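Local coordinates for protein arginyl-tRNA synthetase, putative (Plasmodium falciparum, PDB 5JLD) that probably catalyses the ATP-dependent attachment of L-arginine to tRNA(Arg), as an aminoacyl-tRNA synthetase of class I, at residues 412-416 / 436-440. Numbering follows the deposited sequence.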
loop_
_atom_site.group_PDB
_atom_site.type_symbol
_atom_site.label_atom_id
_atom_site.label_comp_id
_atom_site.label_asym_id
_atom_site.label_seq_id
_atom_site.Cartn_x
_atom_site.Cartn_y
_atom_site.Cartn_z
ATOM N N ALA A 412 0.221 4.645 25.357
ATOM C CA ALA A 412 0.835 3.333 25.190
ATOM C C ALA A 412 1.755 3.012 26.363
ATOM O O ALA A 412 1.722 1.906 26.890
ATOM C CB ALA A 412 1.604 3.258 23.880
ATOM N N LYS A 413 2.568 3.980 26.768
ATOM C CA LYS A 413 3.457 3.789 27.902
ATOM C C LYS A 413 2.660 3.508 29.170
ATOM O O LYS A 413 3.014 2.621 29.938
ATOM C CB LYS A 413 4.350 5.008 28.126
ATOM C CG LYS A 413 5.061 4.941 29.464
ATOM C CD LYS A 413 5.894 6.163 29.740
ATOM C CE LYS A 413 7.120 6.188 28.864
ATOM N NZ LYS A 413 8.019 7.310 29.260
ATOM N N ARG A 414 1.590 4.270 29.382
ATOM C CA ARG A 414 0.695 4.049 30.522
ATOM C C ARG A 414 0.168 2.608 30.557
ATOM O O ARG A 414 0.303 1.890 31.570
ATOM C CB ARG A 414 -0.469 5.045 30.470
ATOM C CG ARG A 414 -1.645 4.719 31.377
ATOM C CD ARG A 414 -2.745 5.768 31.235
ATOM N NE ARG A 414 -4.056 5.168 31.004
ATOM C CZ ARG A 414 -5.084 5.803 30.446
ATOM N NH1 ARG A 414 -4.953 7.065 30.052
ATOM N NH2 ARG A 414 -6.240 5.174 30.276
ATOM N N ASP A 415 -0.420 2.180 29.443
ATOM C CA ASP A 415 -0.954 0.826 29.375
ATOM C C ASP A 415 0.149 -0.207 29.621
ATOM O O ASP A 415 -0.053 -1.190 30.347
ATOM C CB ASP A 415 -1.630 0.586 28.026
ATOM C CG ASP A 415 -2.720 1.606 27.737
ATOM O OD1 ASP A 415 -3.340 2.110 28.702
ATOM O OD2 ASP A 415 -2.951 1.910 26.546
ATOM N N LEU A 416 1.322 0.051 29.047
ATOM C CA LEU A 416 2.465 -0.851 29.139
ATOM C C LEU A 416 2.963 -1.033 30.574
ATOM O O LEU A 416 3.064 -2.156 31.049
ATOM C CB LEU A 416 3.608 -0.355 28.251
ATOM C CG LEU A 416 4.903 -1.172 28.285
ATOM C CD1 LEU A 416 4.625 -2.630 27.969
ATOM C CD2 LEU A 416 5.933 -0.610 27.321
ATOM N N ILE A 436 12.127 2.509 27.872
ATOM C CA ILE A 436 10.669 2.409 27.832
ATOM C C ILE A 436 10.069 3.471 26.919
ATOM O O ILE A 436 9.036 3.250 26.293
ATOM C CB ILE A 436 10.045 2.539 29.242
ATOM C CG1 ILE A 436 10.622 1.481 30.187
ATOM C CG2 ILE A 436 8.530 2.385 29.181
ATOM C CD1 ILE A 436 10.399 0.054 29.718
ATOM N N ASP A 437 10.732 4.617 26.831
ATOM C CA ASP A 437 10.266 5.699 25.970
ATOM C C ASP A 437 10.244 5.296 24.499
ATOM O O ASP A 437 9.203 5.391 23.845
ATOM C CB ASP A 437 11.139 6.938 26.166
ATOM C CG ASP A 437 10.957 7.546 27.534
ATOM O OD1 ASP A 437 9.858 7.386 28.093
ATOM O OD2 ASP A 437 11.904 8.172 28.057
ATOM N N GLN A 438 11.386 4.836 23.989
ATOM C CA GLN A 438 11.497 4.445 22.583
ATOM C C GLN A 438 10.535 3.321 22.276
ATOM O O GLN A 438 9.904 3.304 21.222
ATOM C CB GLN A 438 12.926 4.014 22.231
ATOM N N LEU A 439 10.425 2.381 23.210
ATOM C CA LEU A 439 9.527 1.244 23.053
ATOM C C LEU A 439 8.077 1.701 22.941
ATOM O O LEU A 439 7.342 1.244 22.062
ATOM C CB LEU A 439 9.688 0.263 24.221
ATOM C CG LEU A 439 8.776 -0.967 24.197
ATOM C CD1 LEU A 439 9.114 -1.866 23.017
ATOM C CD2 LEU A 439 8.881 -1.753 25.496
ATOM N N SER A 440 7.682 2.604 23.835
ATOM C CA SER A 440 6.338 3.178 23.823
ATOM C C SER A 440 6.049 3.902 22.507
ATOM O O SER A 440 4.983 3.732 21.916
ATOM C CB SER A 440 6.157 4.145 24.997
ATOM O OG SER A 440 6.429 3.509 26.233
#
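Lys413 and Ser440 bring their CA atoms to 5.0 Å where two helices meet, the axes of 412-416 and 436-440 passing 9.6 Å apart with their N-to-C directions at 113°. A small residue suits this near point: in one of its two modelled conformers, the CB of Ser440 packs at 3.7 Å on the CB of Lys413. In that conformer its hydroxyl donates to Ile436 O at 2.6 Å, an oxygen that already accepts the helical N-H of Ser440; the second conformer makes this bond less certain. Ala412, also small, sets its methyl 3.9 Å from Ser440 O. Lys413 has the length to run along the first turn of the other helix: with CG anti to the backbone N (chi1 168°) and a single bend at chi3, its CE passes Ile436 CG2 at 4.1 Å and the ammonium reaches the carboxylate of Asp437. This salt bridge is modelled too short for its exact geometry to be trusted. Leu416, one turn from Ala412, meets Leu439 CD2 to CD2 at 3.7 Å, the side chains crossing at about a right angle; their branched apolar ends suit this buried place, and Leu416 CD2 also nears Ile436 CG2. The contact thus joins successive helices of the catalytic region, 401-420 and 436-453, through buried leucines and a more exposed ion pair, where negative Asp437, in its helix's first turn, would probably also interact favourably with the dipole's positive end.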